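PDB 3LJS: fructokinase from Xylella fastidiosa Temecula1, which probably phosphorylates fructose at the expense of ATP, as a member of the PfkB (ribokinase-like) family of carbohydrate kinases. Local coordinates for residues 10-22 with 87-99. Numbering follows the deposited sequence.
Sequences FGEALIDMLAQPL and TAKTALAFVALDA
Met17, a selenomethionine, lays CG over one face of the Phe94 ring, 4.1 Å from the centroid and offset toward the rim, while Met17 CB sits above the CD1-CE1 side, 3.4 Å from each atom. With CG beside the backbone N (chi1 -72°) and further bends at chi2 and chi3, the chain brings CE just beyond the rim, 4.1 Å from Phe94 CE1. On the same face of the sheet, Leu92 pushes CD2 against Ile15 CB at 3.7 Å. The backbones beneath are parallel neighbours, strands 14-19 and 92-97, stitched by five hydrogen bonds, the first from Ile15 N to Ala91 O and the last from Ala19 N to Val95 O. They are the central pair of the four-stranded lid of a PfkB kinase, flanked by strands 30-36 and 103-108. The Met17-Phe94 face meets the second subunit: Met17 packs on its Met17, and Phe94 sets its ring edge-to-face with Phe64 of that subunit. On the Asp16-Ala93 face the small Ala93 CB makes a low spot, met by Asp16 OD1 at 3.6 Å and, more loosely, by Leu14 CD1. Toward the C-terminal ends, Ala19 CB and Ala96 CB press together at 3.4 Å, tighter than usual.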
loop_
_atom_site.group_PDB
_atom_site.type_symbol
_atom_site.label_atom_id
_atom_site.label_comp_id
_atom_site.label_asym_id
_atom_site.label_seq_id
_atom_site.Cartn_x
_atom_site.Cartn_y
_atom_site.Cartn_z
ATOM N N PHE B 10 8.137 7.104 20.531
ATOM C CA PHE B 10 7.646 7.977 19.477
ATOM C C PHE B 10 8.042 7.605 18.056
ATOM O O PHE B 10 9.158 7.167 17.802
ATOM C CB PHE B 10 8.116 9.409 19.747
ATOM C CG PHE B 10 7.796 10.364 18.634
ATOM C CD1 PHE B 10 6.527 10.924 18.527
ATOM C CD2 PHE B 10 8.745 10.660 17.659
ATOM C CE1 PHE B 10 6.209 11.767 17.460
ATOM C CE2 PHE B 10 8.436 11.500 16.590
ATOM C CZ PHE B 10 7.167 12.050 16.492
ATOM N N GLY B 11 7.123 7.807 17.120
ATOM C CA GLY B 11 7.456 7.527 15.741
ATOM C C GLY B 11 6.414 6.832 14.900
ATOM O O GLY B 11 5.230 7.164 14.923
ATOM N N GLU B 12 6.868 5.838 14.150
ATOM C CA GLU B 12 5.972 5.129 13.273
ATOM C C GLU B 12 5.515 3.771 13.762
ATOM O O GLU B 12 6.268 3.014 14.379
ATOM C CB GLU B 12 6.605 4.978 11.883
ATOM C CG GLU B 12 7.573 3.803 11.725
ATOM C CD GLU B 12 8.904 3.995 12.449
ATOM O OE1 GLU B 12 9.083 5.027 13.137
ATOM O OE2 GLU B 12 9.779 3.102 12.327
ATOM N N ALA B 13 4.247 3.507 13.485
ATOM C CA ALA B 13 3.593 2.247 13.764
ATOM C C ALA B 13 3.043 1.991 12.361
ATOM O O ALA B 13 2.435 2.880 11.761
ATOM C CB ALA B 13 2.453 2.431 14.766
ATOM N N LEU B 14 3.287 0.810 11.816
ATOM C CA LEU B 14 2.807 0.508 10.475
ATOM C C LEU B 14 2.480 -0.963 10.351
ATOM O O LEU B 14 2.652 -1.721 11.305
ATOM C CB LEU B 14 3.865 0.900 9.437
ATOM C CG LEU B 14 5.313 0.470 9.709
ATOM C CD1 LEU B 14 5.458 -1.043 9.609
ATOM C CD2 LEU B 14 6.225 1.149 8.695
ATOM N N ILE B 15 2.013 -1.363 9.171
ATOM C CA ILE B 15 1.656 -2.752 8.921
ATOM C C ILE B 15 2.736 -3.477 8.136
ATOM O O ILE B 15 3.161 -3.012 7.076
ATOM C CB ILE B 15 0.337 -2.859 8.115
ATOM C CG1 ILE B 15 -0.808 -2.202 8.887
ATOM C CG2 ILE B 15 0.021 -4.314 7.816
ATOM C CD1 ILE B 15 -1.111 -2.848 10.217
ATOM N N ASP B 16 3.201 -4.602 8.671
ATOM C CA ASP B 16 4.183 -5.415 7.968
ATOM C C ASP B 16 3.324 -6.449 7.246
ATOM O O ASP B 16 2.593 -7.204 7.895
ATOM C CB ASP B 16 5.129 -6.146 8.933
ATOM C CG ASP B 16 6.123 -5.217 9.618
ATOM O OD1 ASP B 16 6.670 -4.318 8.950
ATOM O OD2 ASP B 16 6.374 -5.405 10.826
HETATM N N MSE B 17 3.388 -6.465 5.917
HETATM C CA MSE B 17 2.622 -7.422 5.119
HETATM C C MSE B 17 3.576 -8.530 4.683
HETATM O O MSE B 17 4.390 -8.342 3.779
HETATM C CB MSE B 17 2.011 -6.733 3.897
HETATM C CG MSE B 17 0.862 -5.797 4.220
HETATM SE SE MSE B 17 -0.745 -6.735 4.768
HETATM C CE MSE B 17 -1.522 -6.995 3.030
ATOM N N LEU B 18 3.458 -9.681 5.340
ATOM C CA LEU B 18 4.322 -10.830 5.096
ATOM C C LEU B 18 3.887 -11.723 3.944
ATOM O O LEU B 18 2.900 -12.447 4.044
ATOM C CB LEU B 18 4.425 -11.663 6.380
ATOM C CG LEU B 18 5.326 -11.161 7.518
ATOM C CD1 LEU B 18 5.224 -9.663 7.688
ATOM C CD2 LEU B 18 4.944 -11.882 8.804
ATOM N N ALA B 19 4.640 -11.678 2.851
ATOM C CA ALA B 19 4.331 -12.488 1.680
ATOM C C ALA B 19 4.570 -13.957 1.996
ATOM O O ALA B 19 5.651 -14.327 2.455
ATOM C CB ALA B 19 5.201 -12.063 0.500
ATOM N N GLN B 20 3.560 -14.785 1.755
ATOM C CA GLN B 20 3.672 -16.217 2.003
ATOM C C GLN B 20 4.091 -16.933 0.727
ATOM O O GLN B 20 3.786 -16.483 -0.379
ATOM C CB GLN B 20 2.337 -16.789 2.485
ATOM C CG GLN B 20 1.847 -16.217 3.801
ATOM C CD GLN B 20 2.946 -16.135 4.837
ATOM O OE1 GLN B 20 3.693 -15.158 4.888
ATOM N NE2 GLN B 20 3.062 -17.171 5.662
ATOM N N PRO B 21 4.797 -18.064 0.865
ATOM C CA PRO B 21 5.249 -18.829 -0.301
ATOM C C PRO B 21 4.066 -19.301 -1.136
ATOM O O PRO B 21 2.959 -19.476 -0.621
ATOM C CB PRO B 21 6.005 -19.997 0.326
ATOM C CG PRO B 21 6.496 -19.428 1.630
ATOM C CD PRO B 21 5.284 -18.676 2.112
ATOM N N LEU B 22 4.299 -19.503 -2.426
ATOM C CA LEU B 22 3.240 -19.963 -3.312
ATOM C C LEU B 22 2.828 -21.354 -2.848
ATOM O O LEU B 22 3.676 -22.217 -2.609
ATOM C CB LEU B 22 3.743 -19.989 -4.757
ATOM C CG LEU B 22 2.811 -19.346 -5.791
ATOM C CD1 LEU B 22 2.161 -18.091 -5.216
ATOM C CD2 LEU B 22 3.610 -19.011 -7.042
ATOM N N THR B 87 -5.698 12.184 5.937
ATOM C CA THR B 87 -4.927 12.796 4.859
ATOM C C THR B 87 -4.030 11.800 4.135
ATOM O O THR B 87 -3.742 11.957 2.949
ATOM C CB THR B 87 -4.061 13.953 5.403
ATOM O OG1 THR B 87 -4.917 14.971 5.939
ATOM C CG2 THR B 87 -3.202 14.557 4.301
ATOM N N ALA B 88 -3.582 10.779 4.855
ATOM C CA ALA B 88 -2.726 9.761 4.270
ATOM C C ALA B 88 -3.033 8.412 4.899
ATOM O O ALA B 88 -3.617 8.330 5.986
ATOM C CB ALA B 88 -1.254 10.122 4.473
ATOM N N LYS B 89 -2.639 7.355 4.204
ATOM C CA LYS B 89 -2.876 5.999 4.669
ATOM C C LYS B 89 -1.785 5.523 5.614
ATOM O O LYS B 89 -0.685 6.084 5.663
ATOM C CB LYS B 89 -2.933 5.043 3.475
ATOM C CG LYS B 89 -3.985 5.384 2.427
ATOM C CD LYS B 89 -5.379 5.139 2.960
ATOM C CE LYS B 89 -6.433 5.350 1.886
ATOM N NZ LYS B 89 -7.798 5.151 2.446
ATOM N N THR B 90 -2.104 4.476 6.365
ATOM C CA THR B 90 -1.153 3.866 7.276
ATOM C C THR B 90 -0.083 3.251 6.379
ATOM O O THR B 90 -0.398 2.594 5.386
ATOM C CB THR B 90 -1.820 2.745 8.091
ATOM O OG1 THR B 90 -2.891 3.298 8.865
ATOM C CG2 THR B 90 -0.811 2.075 9.006
ATOM N N ALA B 91 1.179 3.477 6.715
ATOM C CA ALA B 91 2.273 2.935 5.923
ATOM C C ALA B 91 2.243 1.412 5.901
ATOM O O ALA B 91 1.820 0.765 6.869
ATOM C CB ALA B 91 3.609 3.415 6.482
ATOM N N LEU B 92 2.710 0.844 4.793
ATOM C CA LEU B 92 2.768 -0.600 4.627
ATOM C C LEU B 92 4.191 -0.996 4.277
ATOM O O LEU B 92 4.870 -0.310 3.509
ATOM C CB LEU B 92 1.836 -1.066 3.498
ATOM C CG LEU B 92 0.346 -0.742 3.579
ATOM C CD1 LEU B 92 -0.334 -1.239 2.297
ATOM C CD2 LEU B 92 -0.275 -1.394 4.810
ATOM N N ALA B 93 4.640 -2.104 4.850
ATOM C CA ALA B 93 5.972 -2.620 4.586
ATOM C C ALA B 93 5.795 -4.059 4.120
ATOM O O ALA B 93 5.524 -4.952 4.924
ATOM C CB ALA B 93 6.822 -2.576 5.856
ATOM N N PHE B 94 5.915 -4.277 2.816
ATOM C CA PHE B 94 5.769 -5.613 2.259
ATOM C C PHE B 94 7.093 -6.356 2.366
ATOM O O PHE B 94 8.139 -5.843 1.966
ATOM C CB PHE B 94 5.314 -5.527 0.799
ATOM C CG PHE B 94 3.850 -5.236 0.641
ATOM C CD1 PHE B 94 2.920 -6.269 0.665
ATOM C CD2 PHE B 94 3.396 -3.928 0.507
ATOM C CE1 PHE B 94 1.559 -6.011 0.558
ATOM C CE2 PHE B 94 2.039 -3.652 0.402
ATOM C CZ PHE B 94 1.112 -4.700 0.428
ATOM N N VAL B 95 7.044 -7.562 2.925
ATOM C CA VAL B 95 8.240 -8.375 3.095
ATOM C C VAL B 95 8.098 -9.674 2.303
ATOM O O VAL B 95 7.109 -10.399 2.449
ATOM C CB VAL B 95 8.470 -8.724 4.588
ATOM C CG1 VAL B 95 9.770 -9.493 4.750
ATOM C CG2 VAL B 95 8.497 -7.453 5.425
ATOM N N ALA B 96 9.084 -9.962 1.461
ATOM C CA ALA B 96 9.058 -11.174 0.653
ATOM C C ALA B 96 10.465 -11.623 0.291
ATOM O O ALA B 96 11.423 -11.348 1.014
ATOM C CB ALA B 96 8.248 -10.935 -0.613
ATOM N N LEU B 97 10.576 -12.329 -0.829
ATOM C CA LEU B 97 11.863 -12.812 -1.313
ATOM C C LEU B 97 11.917 -12.651 -2.826
ATOM O O LEU B 97 10.941 -12.929 -3.523
ATOM C CB LEU B 97 12.058 -14.296 -0.981
ATOM C CG LEU B 97 11.802 -14.815 0.433
ATOM C CD1 LEU B 97 10.304 -14.855 0.707
ATOM C CD2 LEU B 97 12.388 -16.212 0.562
ATOM N N ASP B 98 13.050 -12.184 -3.329
ATOM C CA ASP B 98 13.235 -12.034 -4.765
ATOM C C ASP B 98 14.699 -11.774 -5.037
ATOM O O ASP B 98 15.228 -12.225 -6.054
ATOM C CB ASP B 98 12.387 -10.903 -5.346
ATOM C CG ASP B 98 12.372 -10.919 -6.872
ATOM O OD1 ASP B 98 11.717 -10.044 -7.479
ATOM O OD2 ASP B 98 13.017 -11.815 -7.464
ATOM N N ALA B 99 15.347 -11.021 -4.149
ATOM C CA ALA B 99 16.779 -10.790 -4.293
ATOM C C ALA B 99 17.165 -12.256 -4.156
ATOM O O ALA B 99 17.377 -12.744 -3.050
ATOM C CB ALA B 99 17.305 -9.973 -3.122
#